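Local structure of flagellar biosynthesis protein FlhA (Bacillus subtilis, 3MIX) at residues R72-M75 with I76-L80; Q193-K196 with Q197-H201; E204-P207 with V208-E211; L260-Y263 with T264-A267. The protein takes part, through its cytosolic domain, in exporting the building blocks of the bacterial flagellum by type III secretion. One frame throughout, in Å; residues are numbered along the deposited sequence.

Contact 1 (R72-M75 with I76-L80)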
ATOM      1  N   ARG A  72      18.431  -6.784   9.094  1.00 34.17           N
ATOM      2  CA  ARG A  72      17.147  -6.134   9.368  1.00 33.19           C
ATOM      3  C   ARG A  72      16.229  -6.049   8.131  1.00 30.28           C
ATOM      4  O   ARG A  72      15.015  -6.166   8.247  1.00 28.92           O
ATOM      5  CB  ARG A  72      17.339  -4.771  10.021  1.00 34.00           C
ATOM      6  CG  ARG A  72      17.884  -4.904  11.438  1.00 38.90           C
ATOM      7  CD  ARG A  72      17.992  -3.574  12.185  1.00 43.53           C
ATOM      8  NE  ARG A  72      17.955  -3.815  13.633  1.00 49.51           N
ATOM      9  CZ  ARG A  72      16.872  -4.238  14.286  1.00 49.99           C
ATOM     10  NH1 ARG A  72      15.739  -4.456  13.625  1.00 49.63           N
ATOM     11  NH2 ARG A  72      16.920  -4.453  15.587  1.00 52.13           N
ATOM     12  N   ILE A  73      16.829  -5.866   6.956  1.00 28.73           N
ATOM     13  CA  ILE A  73      16.077  -5.792   5.721  1.00 26.28           C
ATOM     14  C   ILE A  73      15.469  -7.157   5.370  1.00 25.37           C
ATOM     15  O   ILE A  73      14.312  -7.240   4.949  1.00 22.97           O
ATOM     16  CB  ILE A  73      16.932  -5.192   4.582  1.00 25.93           C
ATOM     17  CG1 ILE A  73      17.117  -3.697   4.853  1.00 26.06           C
ATOM     18  CG2 ILE A  73      16.263  -5.420   3.238  1.00 23.50           C
ATOM     19  CD1 ILE A  73      18.145  -3.023   3.996  1.00 29.78           C
ATOM     20  N   VAL A  74      16.257  -8.209   5.587  1.00 26.33           N
ATOM     21  CA  VAL A  74      15.812  -9.591   5.427  1.00 26.54           C
ATOM     22  C   VAL A  74      14.557  -9.890   6.266  1.00 26.30           C
ATOM     23  O   VAL A  74      13.577 -10.454   5.772  1.00 25.13           O
ATOM     24  CB  VAL A  74      16.969 -10.573   5.742  1.00 28.55           C
ATOM     25  CG1 VAL A  74      16.458 -11.998   5.942  1.00 27.68           C
ATOM     26  CG2 VAL A  74      18.029 -10.513   4.617  1.00 28.01           C
ATOM     27  N   MET A  75      14.593  -9.483   7.526  1.00 27.45           N
ATOM     28  CA  MET A  75      13.446  -9.567   8.425  1.00 27.60           C
ATOM     29  C   MET A  75      12.216  -8.868   7.869  1.00 24.54           C
ATOM     30  O   MET A  75      11.116  -9.418   7.888  1.00 23.57           O
ATOM     31  CB  MET A  75      13.798  -8.904   9.750  1.00 29.78           C
ATOM     32  CG  MET A  75      14.138  -9.840  10.855  1.00 37.39           C
ATOM     33  SD  MET A  75      14.727 -11.472  10.348  1.00 48.24           S
ATOM     34  CE  MET A  75      13.508 -12.461  11.206  1.00 42.96           C
ATOM     35  N   ILE A  76      12.406  -7.631   7.424  1.00 22.58           N
ATOM     36  CA  ILE A  76      11.319  -6.861   6.841  1.00 19.90           C
ATOM     37  C   ILE A  76      10.701  -7.612   5.659  1.00 17.72           C
ATOM     38  O   ILE A  76       9.478  -7.758   5.585  1.00 16.68           O
ATOM     39  CB  ILE A  76      11.803  -5.442   6.453  1.00 20.20           C
ATOM     40  CG1 ILE A  76      12.223  -4.683   7.738  1.00 19.69           C
ATOM     41  CG2 ILE A  76      10.728  -4.708   5.645  1.00 17.23           C
ATOM     42  CD1 ILE A  76      12.904  -3.361   7.468  1.00 19.09           C
ATOM     43  N   ARG A  77      11.549  -8.117   4.766  1.00 16.95           N
ATOM     44  CA  ARG A  77      11.088  -8.820   3.570  1.00 16.12           C
ATOM     45  C   ARG A  77      10.258 -10.051   3.959  1.00 17.42           C
ATOM     46  O   ARG A  77       9.227 -10.341   3.334  1.00 16.20           O
ATOM     47  CB  ARG A  77      12.272  -9.203   2.679  1.00 15.59           C
ATOM     48  CG  ARG A  77      11.906 -10.084   1.476  1.00 13.85           C
ATOM     49  CD  ARG A  77      13.078 -10.437   0.580  1.00 13.94           C
ATOM     50  NE  ARG A  77      13.589  -9.252  -0.103  1.00 15.31           N
ATOM     51  CZ  ARG A  77      14.707  -8.609   0.264  1.00 18.15           C
ATOM     52  NH1 ARG A  77      15.434  -9.075   1.270  1.00 16.78           N
ATOM     53  NH2 ARG A  77      15.109  -7.515  -0.379  1.00 17.02           N
ATOM     54  N   ARG A  78      10.688 -10.750   5.017  1.00 19.81           N
ATOM     55  CA  ARG A  78       9.941 -11.908   5.517  1.00 21.56           C
ATOM     56  C   ARG A  78       8.614 -11.507   6.145  1.00 20.82           C
ATOM     57  O   ARG A  78       7.581 -12.072   5.807  1.00 20.77           O
ATOM     58  CB  ARG A  78      10.814 -12.786   6.428  1.00 24.34           C
ATOM     59  CG  ARG A  78      12.187 -13.019   5.770  1.00 29.76           C
ATOM     60  CD  ARG A  78      12.894 -14.330   6.097  1.00 35.98           C
ATOM     61  NE  ARG A  78      13.330 -14.425   7.477  1.00 39.58           N
ATOM     62  CZ  ARG A  78      14.548 -14.799   7.867  1.00 45.67           C
ATOM     63  NH1 ARG A  78      15.502 -15.111   6.989  1.00 46.89           N
ATOM     64  NH2 ARG A  78      14.814 -14.870   9.159  1.00 48.26           N
ATOM     65  N   GLN A  79       8.624 -10.520   7.028  1.00 20.91           N
ATOM     66  CA  GLN A  79       7.386 -10.039   7.644  1.00 21.19           C
ATOM     67  C   GLN A  79       6.332  -9.607   6.627  1.00 18.32           C
ATOM     68  O   GLN A  79       5.166  -9.997   6.710  1.00 17.75           O
ATOM     69  CB  GLN A  79       7.672  -8.865   8.588  1.00 23.23           C
ATOM     70  CG  GLN A  79       6.416  -8.288   9.277  1.00 29.60           C
ATOM     71  CD  GLN A  79       6.586  -6.829   9.756  1.00 38.18           C
ATOM     72  OE1 GLN A  79       5.631  -6.029   9.720  1.00 40.28           O
ATOM     73  NE2 GLN A  79       7.803  -6.481  10.198  1.00 41.22           N
ATOM     74  N   LEU A  80       6.750  -8.778   5.677  1.00 16.50           N
ATOM     75  CA  LEU A  80       5.827  -8.150   4.756  1.00 13.93           C
ATOM     76  C   LEU A  80       5.326  -9.121   3.713  1.00 12.72           C
ATOM     77  O   LEU A  80       4.223  -8.960   3.228  1.00 11.99           O
ATOM     78  CB  LEU A  80       6.491  -6.952   4.085  1.00 13.15           C
ATOM     79  CG  LEU A  80       6.715  -5.793   5.055  1.00 12.86           C
ATOM     80  CD1 LEU A  80       7.264  -4.642   4.252  1.00 12.57           C
ATOM     81  CD2 LEU A  80       5.414  -5.423   5.745  1.00 13.34           C
TER
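R78 lies back along the helix against V74 and M75, one turn earlier in the single alpha helix 69-84, and so illustrates how a long side chain packs at the i to i+4 and i to i+3 spacings. The backbone supplies the framework: I76, R77, R78 and Q79 each give their N-H to the carbonyl four residues before, the last of these bonds being the straightest at 174°. R78 can be followed outward from CB, which stands 3.7 Å from both V74 O and M75 O. With CG beside its own backbone N (chi1 -46°), the chain starts back over the preceding turn, and CG is modelled 2.9 Å from V74 O, closer than a carbon and an oxygen normally come, so that the exact distance is doubtful. CD draws off again to 3.9 Å from V74 O. The chain then bends at chi3, -68°, and this carries the guanidinium over the V74 side chain, which runs alongside and points the same way. CZ is 3.9 Å from V74 CG1, a methyl that lies over one face of the guanidinium. Other sides of the helix face the fold: I76 and L80 pack on T179 and I182 of helix 170-189, and R77 sends NE to I88 O. On the R78 side M75, its chain bent at chi2 and chi3, comes across the arginine at a slant. R78 NH2 there meets M75 SD at 3.6 Å and M75 CE at 3.4 Å.

Contact 2 (Q193-K196 with Q197-H201)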
ATOM      1  N   GLN A 193       7.839  -7.904 -12.358  1.00  9.56           N
ATOM      2  CA  GLN A 193       8.711  -8.936 -11.828  1.00 10.01           C
ATOM      3  C   GLN A 193       8.059  -9.661 -10.635  1.00  9.39           C
ATOM      4  O   GLN A 193       8.063 -10.888 -10.580  1.00  9.80           O
ATOM      5  CB  GLN A 193      10.107  -8.345 -11.473  1.00 10.55           C
ATOM      6  CG  GLN A 193      10.971  -8.024 -12.757  1.00 12.19           C
ATOM      7  CD  GLN A 193      12.443  -7.648 -12.479  1.00 15.00           C
ATOM      8  OE1 GLN A 193      12.805  -7.260 -11.366  1.00 17.28           O
ATOM      9  NE2 GLN A 193      13.291  -7.797 -13.490  1.00 13.79           N
ATOM     10  N   GLU A 194       7.505  -8.907  -9.684  1.00  8.62           N
ATOM     11  CA  GLU A 194       6.871  -9.505  -8.500  1.00  8.42           C
ATOM     12  C   GLU A 194       5.577 -10.229  -8.890  1.00  8.31           C
ATOM     13  O   GLU A 194       5.280 -11.303  -8.383  1.00 10.23           O
ATOM     14  CB  GLU A 194       6.552  -8.425  -7.464  1.00  8.08           C
ATOM     15  CG  GLU A 194       7.779  -7.802  -6.791  1.00  9.96           C
ATOM     16  CD  GLU A 194       8.523  -6.790  -7.685  1.00 15.16           C
ATOM     17  OE1 GLU A 194       8.040  -6.359  -8.786  1.00 13.99           O
ATOM     18  OE2 GLU A 194       9.623  -6.416  -7.260  1.00 18.90           O
ATOM     19  N   THR A 195       4.818  -9.658  -9.811  1.00  7.79           N
ATOM     20  CA  THR A 195       3.606 -10.317 -10.283  1.00  7.94           C
ATOM     21  C   THR A 195       3.923 -11.670 -10.907  1.00  8.74           C
ATOM     22  O   THR A 195       3.275 -12.684 -10.578  1.00  8.95           O
ATOM     23  CB  THR A 195       2.859  -9.392 -11.231  1.00  7.72           C
ATOM     24  OG1 THR A 195       2.589  -8.196 -10.510  1.00  7.25           O
ATOM     25  CG2 THR A 195       1.540 -10.019 -11.715  1.00  7.87           C
ATOM     26  N   LYS A 196       4.943 -11.702 -11.764  1.00  9.19           N
ATOM     27  CA  LYS A 196       5.372 -12.955 -12.377  1.00 10.47           C
ATOM     28  C   LYS A 196       5.861 -13.996 -11.380  1.00 10.89           C
ATOM     29  O   LYS A 196       5.626 -15.197 -11.544  1.00 11.47           O
ATOM     30  CB  LYS A 196       6.456 -12.712 -13.427  1.00 11.77           C
ATOM     31  CG  LYS A 196       5.897 -12.065 -14.718  1.00 13.52           C
ATOM     32  CD  LYS A 196       7.022 -11.589 -15.642  1.00 17.95           C
ATOM     33  CE  LYS A 196       7.834 -12.781 -16.189  1.00 21.97           C
ATOM     34  NZ  LYS A 196       6.907 -13.852 -16.764  1.00 26.86           N
ATOM     35  N   GLN A 197       6.571 -13.540 -10.362  1.00 10.87           N
ATOM     36  CA  GLN A 197       7.046 -14.439  -9.336  1.00 11.82           C
ATOM     37  C   GLN A 197       5.842 -15.131  -8.649  1.00 10.70           C
ATOM     38  O   GLN A 197       5.853 -16.347  -8.444  1.00 11.14           O
ATOM     39  CB  GLN A 197       7.933 -13.650  -8.369  1.00 11.80           C
ATOM     40  CG  GLN A 197       8.259 -14.324  -7.066  1.00 15.95           C
ATOM     41  CD  GLN A 197       9.216 -13.480  -6.208  1.00 21.25           C
ATOM     42  OE1 GLN A 197       9.043 -12.258  -6.062  1.00 23.62           O
ATOM     43  NE2 GLN A 197      10.248 -14.128  -5.663  1.00 22.69           N
ATOM     44  N   LEU A 198       4.804 -14.353  -8.343  1.00  9.36           N
ATOM     45  CA  LEU A 198       3.588 -14.875  -7.690  1.00  9.15           C
ATOM     46  C   LEU A 198       2.802 -15.828  -8.586  1.00 10.44           C
ATOM     47  O   LEU A 198       2.332 -16.865  -8.131  1.00 11.07           O
ATOM     48  CB  LEU A 198       2.705 -13.718  -7.220  1.00  8.24           C
ATOM     49  CG  LEU A 198       3.369 -12.912  -6.091  1.00  7.98           C
ATOM     50  CD1 LEU A 198       2.497 -11.786  -5.693  1.00  7.37           C
ATOM     51  CD2 LEU A 198       3.667 -13.821  -4.841  1.00  8.62           C
ATOM     52  N   ILE A 199       2.698 -15.475  -9.869  1.00 11.33           N
ATOM     53  CA  ILE A 199       2.017 -16.290 -10.853  1.00 12.26           C
ATOM     54  C   ILE A 199       2.757 -17.600 -11.036  1.00 14.13           C
ATOM     55  O   ILE A 199       2.127 -18.652 -11.044  1.00 14.38           O
ATOM     56  CB  ILE A 199       1.912 -15.565 -12.226  1.00 12.77           C
ATOM     57  CG1 ILE A 199       1.001 -14.328 -12.139  1.00 10.67           C
ATOM     58  CG2 ILE A 199       1.475 -16.543 -13.368  1.00 13.49           C
ATOM     59  CD1 ILE A 199       1.002 -13.536 -13.455  1.00  9.92           C
ATOM     60  N   ASP A 200       4.084 -17.539 -11.170  1.00 15.32           N
ATOM     61  CA  ASP A 200       4.891 -18.752 -11.351  1.00 17.75           C
ATOM     62  C   ASP A 200       4.789 -19.656 -10.121  1.00 17.67           C
ATOM     63  O   ASP A 200       4.699 -20.861 -10.259  1.00 19.86           O
ATOM     64  CB  ASP A 200       6.372 -18.438 -11.630  1.00 18.68           C
ATOM     65  CG  ASP A 200       6.606 -17.771 -12.987  1.00 21.34           C
ATOM     66  OD1 ASP A 200       5.738 -17.809 -13.883  1.00 23.66           O
ATOM     67  OD2 ASP A 200       7.696 -17.187 -13.160  1.00 26.65           O
ATOM     68  N   HIS A 201       4.805 -19.062  -8.931  1.00 16.15           N
ATOM     69  CA  HIS A 201       4.631 -19.781  -7.664  1.00 15.91           C
ATOM     70  C   HIS A 201       3.253 -20.464  -7.624  1.00 15.77           C
ATOM     71  O   HIS A 201       3.147 -21.636  -7.275  1.00 16.19           O
ATOM     72  CB  HIS A 201       4.806 -18.793  -6.494  1.00 15.20           C
ATOM     73  CG  HIS A 201       4.784 -19.424  -5.136  1.00 16.47           C
ATOM     74  ND1 HIS A 201       5.729 -20.343  -4.720  1.00 16.91           N
ATOM     75  CD2 HIS A 201       3.942 -19.247  -4.086  1.00 15.78           C
ATOM     76  CE1 HIS A 201       5.463 -20.715  -3.479  1.00 16.91           C
ATOM     77  NE2 HIS A 201       4.387 -20.061  -3.070  1.00 18.14           N
TER
HETATM   78  O   HOH W   1       6.330 -11.232  -5.223  1.00 13.67           O
HETATM   79  O   HOH W   2       5.033 -15.267 -15.482  1.00 22.82           O
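Q193 O receives the N-H of Q197, and the same step repeats three times along helix 192-205: L198 to E194, I199 to T195 and D200 to K196. The bond from I199 N to T195 O is 2.9 Å long. On the buried side I199 turns CG1 beside its own backbone N (chi1 -66°), which brings CG1 to 3.2 Å from T195 O and lets CD1 slant across T195 CG2 at 4.0 Å. The T195 hydroxyl bonds to G191 O one turn earlier, which fixes the side-chain rotation and so the place of CG2, while I223 of helix 220-232 touches both T195 and I199, and F244 packs on I199. Cut back to an alanine, I199 would lose CG1, CG2 and CD1, and T195 CG2 and F244 would probably be left facing a gap. The outer side is polar and works through water. K196 NZ and D200 OD2 stay 5.0 Å apart, and one water joins the two side chains, accepting from K196 NZ at 2.7 Å and donating to D200 OD1 at 3.1 Å. A second water donates to Q197 OE1 at 3.0 Å and, weakly, to E194 O. A buried face packed on helices 220-232 and 240-250 and a polar face set in water are the mark of an amphipathic helix.

Contact 3 (E204-P207 with V208-E211)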
ATOM      1  N   GLU A 204       2.919 -23.663  -9.863  1.00 25.30           N
ATOM      2  CA  GLU A 204       3.451 -24.950  -9.347  1.00 28.03           C
ATOM      3  C   GLU A 204       2.363 -25.860  -8.775  1.00 28.01           C
ATOM      4  O   GLU A 204       2.432 -27.069  -8.931  1.00 30.22           O
ATOM      5  CB  GLU A 204       4.561 -24.721  -8.297  1.00 28.51           C
ATOM      6  CG  GLU A 204       5.833 -24.059  -8.866  1.00 31.37           C
ATOM      7  CD  GLU A 204       6.859 -23.664  -7.790  1.00 36.63           C
ATOM      8  OE1 GLU A 204       6.835 -24.239  -6.667  1.00 38.84           O
ATOM      9  OE2 GLU A 204       7.693 -22.769  -8.075  1.00 37.37           O
ATOM     10  N   SER A 205       1.355 -25.270  -8.133  1.00 26.00           N
ATOM     11  CA  SER A 205       0.280 -26.041  -7.513  1.00 26.45           C
ATOM     12  C   SER A 205      -1.047 -25.920  -8.267  1.00 25.40           C
ATOM     13  O   SER A 205      -1.885 -26.856  -8.244  1.00 26.60           O
ATOM     14  CB  SER A 205       0.161 -25.717  -5.999  1.00 26.71           C
ATOM     15  OG  SER A 205       0.733 -24.415  -5.664  1.00 27.52           O
ATOM     16  N   TYR A 206      -1.219 -24.799  -8.982  1.00 22.46           N
ATOM     17  CA  TYR A 206      -2.447 -24.528  -9.729  1.00 20.38           C
ATOM     18  C   TYR A 206      -2.245 -24.154 -11.222  1.00 20.70           C
ATOM     19  O   TYR A 206      -2.701 -23.094 -11.670  1.00 18.33           O
ATOM     20  CB  TYR A 206      -3.253 -23.440  -9.016  1.00 18.98           C
ATOM     21  CG  TYR A 206      -3.684 -23.787  -7.584  1.00 17.02           C
ATOM     22  CD1 TYR A 206      -2.802 -23.647  -6.505  1.00 15.40           C
ATOM     23  CD2 TYR A 206      -4.984 -24.249  -7.322  1.00 16.28           C
ATOM     24  CE1 TYR A 206      -3.209 -23.951  -5.208  1.00 15.70           C
ATOM     25  CE2 TYR A 206      -5.395 -24.553  -6.050  1.00 16.56           C
ATOM     26  CZ  TYR A 206      -4.516 -24.411  -4.991  1.00 16.29           C
ATOM     27  OH  TYR A 206      -4.938 -24.712  -3.713  1.00 16.79           O
ATOM     28  N   PRO A 207      -1.600 -25.039 -12.007  1.00 21.95           N
ATOM     29  CA  PRO A 207      -1.332 -24.670 -13.405  1.00 22.51           C
ATOM     30  C   PRO A 207      -2.603 -24.523 -14.265  1.00 22.53           C
ATOM     31  O   PRO A 207      -2.636 -23.699 -15.176  1.00 22.53           O
ATOM     32  CB  PRO A 207      -0.462 -25.836 -13.914  1.00 24.79           C
ATOM     33  CG  PRO A 207      -0.941 -27.042 -13.110  1.00 25.22           C
ATOM     34  CD  PRO A 207      -1.227 -26.443 -11.720  1.00 24.21           C
ATOM     35  N   VAL A 208      -3.642 -25.305 -13.985  1.00 22.94           N
ATOM     36  CA  VAL A 208      -4.873 -25.243 -14.771  1.00 22.53           C
ATOM     37  C   VAL A 208      -5.567 -23.911 -14.514  1.00 21.39           C
ATOM     38  O   VAL A 208      -6.030 -23.225 -15.449  1.00 21.23           O
ATOM     39  CB  VAL A 208      -5.813 -26.470 -14.471  1.00 24.82           C
ATOM     40  CG1 VAL A 208      -7.278 -26.190 -14.839  1.00 23.82           C
ATOM     41  CG2 VAL A 208      -5.307 -27.734 -15.194  1.00 25.35           C
ATOM     42  N   LEU A 209      -5.607 -23.534 -13.237  1.00 19.39           N
ATOM     43  CA  LEU A 209      -6.200 -22.295 -12.838  1.00 18.22           C
ATOM     44  C   LEU A 209      -5.456 -21.096 -13.470  1.00 18.03           C
ATOM     45  O   LEU A 209      -6.077 -20.177 -14.017  1.00 17.46           O
ATOM     46  CB  LEU A 209      -6.198 -22.208 -11.298  1.00 17.06           C
ATOM     47  CG  LEU A 209      -6.618 -20.860 -10.717  1.00 15.47           C
ATOM     48  CD1 LEU A 209      -8.067 -20.534 -11.103  1.00 14.48           C
ATOM     49  CD2 LEU A 209      -6.408 -20.808  -9.192  1.00 14.57           C
ATOM     50  N   VAL A 210      -4.131 -21.108 -13.378  1.00 17.30           N
ATOM     51  CA  VAL A 210      -3.331 -20.034 -13.935  1.00 17.03           C
ATOM     52  C   VAL A 210      -3.545 -19.900 -15.450  1.00 19.29           C
ATOM     53  O   VAL A 210      -3.708 -18.794 -15.974  1.00 18.51           O
ATOM     54  CB  VAL A 210      -1.827 -20.237 -13.595  1.00 16.43           C
ATOM     55  CG1 VAL A 210      -0.936 -19.307 -14.422  1.00 15.09           C
ATOM     56  CG2 VAL A 210      -1.597 -19.985 -12.095  1.00 14.83           C
ATOM     57  N   GLU A 211      -3.550 -21.042 -16.136  1.00 22.38           N
ATOM     58  CA  GLU A 211      -3.639 -21.092 -17.585  1.00 25.63           C
ATOM     59  C   GLU A 211      -4.982 -20.592 -18.049  1.00 25.41           C
ATOM     60  O   GLU A 211      -5.101 -20.069 -19.149  1.00 27.14           O
ATOM     61  CB  GLU A 211      -3.442 -22.525 -18.070  1.00 28.56           C
ATOM     62  CG  GLU A 211      -2.544 -22.652 -19.284  1.00 35.69           C
ATOM     63  CD  GLU A 211      -3.233 -22.291 -20.590  1.00 44.51           C
ATOM     64  OE1 GLU A 211      -4.451 -22.571 -20.730  1.00 47.91           O
ATOM     65  OE2 GLU A 211      -2.551 -21.734 -21.486  1.00 47.92           O
TER
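Y206 O accepts the N-H of V210 at 3.0 Å, nearly straight at 167°, and P207 O takes that of E211, so helix 207-213 is under way at once after the chain leaves helix 192-205. The motif is a helix N-terminus, with Y206 at the N-cap position and P207 as first residue, at the junction with helix 192-205. Proline suits that place: its nitrogen carries no hydrogen, and the opening turn of a helix asks for none there. The side chains that meet in this first turn are Y206 and L209, which lie side by side and point the same way. Their CB atoms touch at 3.9 Å, and L209 CD2 reaches Y206 CB at 4.1 Å and the ring atom Y206 CD2 at 4.2 Å. L209 sets CG opposite its backbone N (chi1 172°), whereas Y206 sets CG beside its own; from these two starts the leucine tip comes up to the root of the phenol ring. Both residues also face helix 240-250, Y206 against V241 and L209 against F244 and E245, so the turn rests on that helix by an apolar pair. V210 turns another way and packs on L202 and K203 of helix 192-205, joining the second helix to the first. Besides its bond to V210 N, Y206 O has V210 CG2 beside it, at 3.3 Å.

Contact 4 (L260-Y263 with T264-A267)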
ATOM      1  N   LEU A 260     -12.539  -5.831 -11.925  1.00 16.32           N
ATOM      2  CA  LEU A 260     -11.976  -7.083 -11.462  1.00 15.04           C
ATOM      3  C   LEU A 260     -11.603  -6.999  -9.994  1.00 14.06           C
ATOM      4  O   LEU A 260     -11.742  -7.999  -9.269  1.00 14.12           O
ATOM      5  CB  LEU A 260     -10.788  -7.551 -12.321  1.00 13.62           C
ATOM      6  CG  LEU A 260     -11.191  -8.031 -13.741  1.00 13.94           C
ATOM      7  CD1 LEU A 260      -9.946  -8.266 -14.605  1.00 12.82           C
ATOM      8  CD2 LEU A 260     -12.082  -9.276 -13.736  1.00 13.73           C
ATOM      9  N   THR A 261     -11.166  -5.814  -9.543  1.00 13.23           N
ATOM     10  CA  THR A 261     -10.806  -5.693  -8.155  1.00 12.56           C
ATOM     11  C   THR A 261     -11.988  -5.596  -7.196  1.00 12.82           C
ATOM     12  O   THR A 261     -11.909  -6.154  -6.095  1.00 12.46           O
ATOM     13  CB  THR A 261      -9.516  -4.802  -7.812  1.00 13.11           C
ATOM     14  OG1 THR A 261      -9.808  -3.764  -6.862  1.00 18.54           O
ATOM     15  CG2 THR A 261      -8.732  -4.359  -8.992  1.00 10.60           C
ATOM     16  N   GLU A 262     -13.105  -5.001  -7.634  1.00 14.25           N
ATOM     17  CA  GLU A 262     -14.341  -5.036  -6.834  1.00 15.79           C
ATOM     18  C   GLU A 262     -14.803  -6.490  -6.596  1.00 15.31           C
ATOM     19  O   GLU A 262     -15.099  -6.873  -5.478  1.00 15.98           O
ATOM     20  CB  GLU A 262     -15.467  -4.157  -7.435  1.00 17.96           C
ATOM     21  CG  GLU A 262     -15.202  -2.626  -7.392  1.00 19.99           C
ATOM     22  CD  GLU A 262     -14.613  -2.125  -6.046  1.00 22.33           C
ATOM     23  OE1 GLU A 262     -15.357  -2.050  -5.038  1.00 23.50           O
ATOM     24  OE2 GLU A 262     -13.408  -1.763  -6.003  1.00 20.96           O
ATOM     25  N   TYR A 263     -14.809  -7.310  -7.639  1.00 15.25           N
ATOM     26  CA  TYR A 263     -15.173  -8.728  -7.505  1.00 15.45           C
ATOM     27  C   TYR A 263     -14.207  -9.486  -6.630  1.00 13.91           C
ATOM     28  O   TYR A 263     -14.608 -10.363  -5.872  1.00 14.29           O
ATOM     29  CB  TYR A 263     -15.249  -9.423  -8.867  1.00 15.91           C
ATOM     30  CG  TYR A 263     -16.152  -8.751  -9.844  1.00 18.75           C
ATOM     31  CD1 TYR A 263     -17.424  -8.338  -9.476  1.00 23.74           C
ATOM     32  CD2 TYR A 263     -15.748  -8.560 -11.162  1.00 21.79           C
ATOM     33  CE1 TYR A 263     -18.273  -7.709 -10.399  1.00 27.81           C
ATOM     34  CE2 TYR A 263     -16.569  -7.920 -12.087  1.00 24.48           C
ATOM     35  CZ  TYR A 263     -17.827  -7.510 -11.701  1.00 28.48           C
ATOM     36  OH  TYR A 263     -18.645  -6.895 -12.632  1.00 37.23           O
ATOM     37  N   THR A 264     -12.923  -9.162  -6.751  1.00 12.72           N
ATOM     38  CA  THR A 264     -11.901  -9.833  -5.942  1.00 11.82           C
ATOM     39  C   THR A 264     -12.048  -9.457  -4.465  1.00 12.17           C
ATOM     40  O   THR A 264     -12.036 -10.336  -3.601  1.00 12.31           O
ATOM     41  CB  THR A 264     -10.483  -9.550  -6.483  1.00 10.69           C
ATOM     42  OG1 THR A 264     -10.396  -9.989  -7.856  1.00 10.65           O
ATOM     43  CG2 THR A 264      -9.444 -10.273  -5.675  1.00 10.01           C
ATOM     44  N   ARG A 265     -12.179  -8.167  -4.170  1.00 12.51           N
ATOM     45  CA  ARG A 265     -12.432  -7.724  -2.790  1.00 14.07           C
ATOM     46  C   ARG A 265     -13.643  -8.478  -2.182  1.00 15.94           C
ATOM     47  O   ARG A 265     -13.554  -9.009  -1.074  1.00 16.61           O
ATOM     48  CB  ARG A 265     -12.667  -6.210  -2.745  1.00 15.04           C
ATOM     49  CG  ARG A 265     -11.415  -5.339  -3.058  1.00 12.92           C
ATOM     50  CD  ARG A 265     -11.819  -3.844  -3.129  1.00 15.02           C
ATOM     51  NE  ARG A 265     -12.510  -3.404  -1.909  1.00 15.86           N
ATOM     52  CZ  ARG A 265     -11.887  -2.991  -0.810  1.00 18.20           C
ATOM     53  NH1 ARG A 265     -10.556  -2.910  -0.775  1.00 18.23           N
ATOM     54  NH2 ARG A 265     -12.588  -2.639   0.255  1.00 20.26           N
ATOM     55  N   GLN A 266     -14.749  -8.570  -2.919  1.00 17.27           N
ATOM     56  CA  GLN A 266     -15.927  -9.327  -2.453  1.00 19.23           C
ATOM     57  C   GLN A 266     -15.577 -10.794  -2.184  1.00 18.83           C
ATOM     58  O   GLN A 266     -15.923 -11.354  -1.126  1.00 19.83           O
ATOM     59  CB  GLN A 266     -17.079  -9.224  -3.457  1.00 20.75           C
ATOM     60  CG  GLN A 266     -18.406  -9.816  -2.951  1.00 26.07           C
ATOM     61  CD  GLN A 266     -19.493  -9.882  -4.030  1.00 30.94           C
ATOM     62  OE1 GLN A 266     -20.409 -10.709  -3.951  1.00 34.13           O
ATOM     63  NE2 GLN A 266     -19.397  -9.016  -5.036  1.00 32.93           N
ATOM     64  N   ALA A 267     -14.852 -11.418  -3.110  1.00 17.54           N
ATOM     65  CA  ALA A 267     -14.442 -12.813  -2.914  1.00 17.54           C
ATOM     66  C   ALA A 267     -13.579 -12.993  -1.670  1.00 17.35           C
ATOM     67  O   ALA A 267     -13.533 -14.089  -1.091  1.00 18.70           O
ATOM     68  CB  ALA A 267     -13.732 -13.356  -4.148  1.00 16.48           C
TER
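T264 grips L260 O twice. Its backbone N donates at 3.0 Å from one face of the carbonyl plane and its OG1 donates at 2.8 Å from the opposite face. The hydroxyl can do so because it stands beside the T264 backbone N (chi1 -58°), directed to the preceding turn. This is the side-chain-to-backbone bond by which a buried threonine satisfies its hydroxyl within an alpha helix, here helix 257-267, while R265, Q266 and A267 keep the ordinary i to i+4 bonds. A valine in its place has no hydroxyl to give, and L260 O would probably be left with a single donor from this turn. On a neighbouring side of the helix, E262 and R265 run alongside each other, their carboxylate and guanidinium planes only 13° apart. They do not pair directly: E262 OE1 and R265 NE are 4.4 Å apart, and the closer approach is E262 OE2 to R265 CD at 3.9 Å. Each charge is held from farther out, E262 by a salt bridge to R346 and R265 by one to E367. Beyond this shell, I243 of helix 240-250 and L230 of helix 220-232 pack on T264, and the ring of Y263 stacks with that of Y250.

Overall arrangement
From the N terminus the four contacts follow in series; none nests in or crosses another, and none closes a long loop, since each joins consecutive residues. Contact 1 belongs to helix 69-84, which packs on helix 170-189. Contact 2 comes next, its centre about 19 Å from that of contact 1, and its helix runs straight into contact 3, where the chain turns a corner. Those two touch, I199 CG2 meeting V210 CG1 at 3.8 Å, and both lean on helix 240-250. Contact 4, about 20 Å between centres from contacts 2 and 3, reaches that helix too, and its salt bridges extend to R346 and E367 in the C-terminal part.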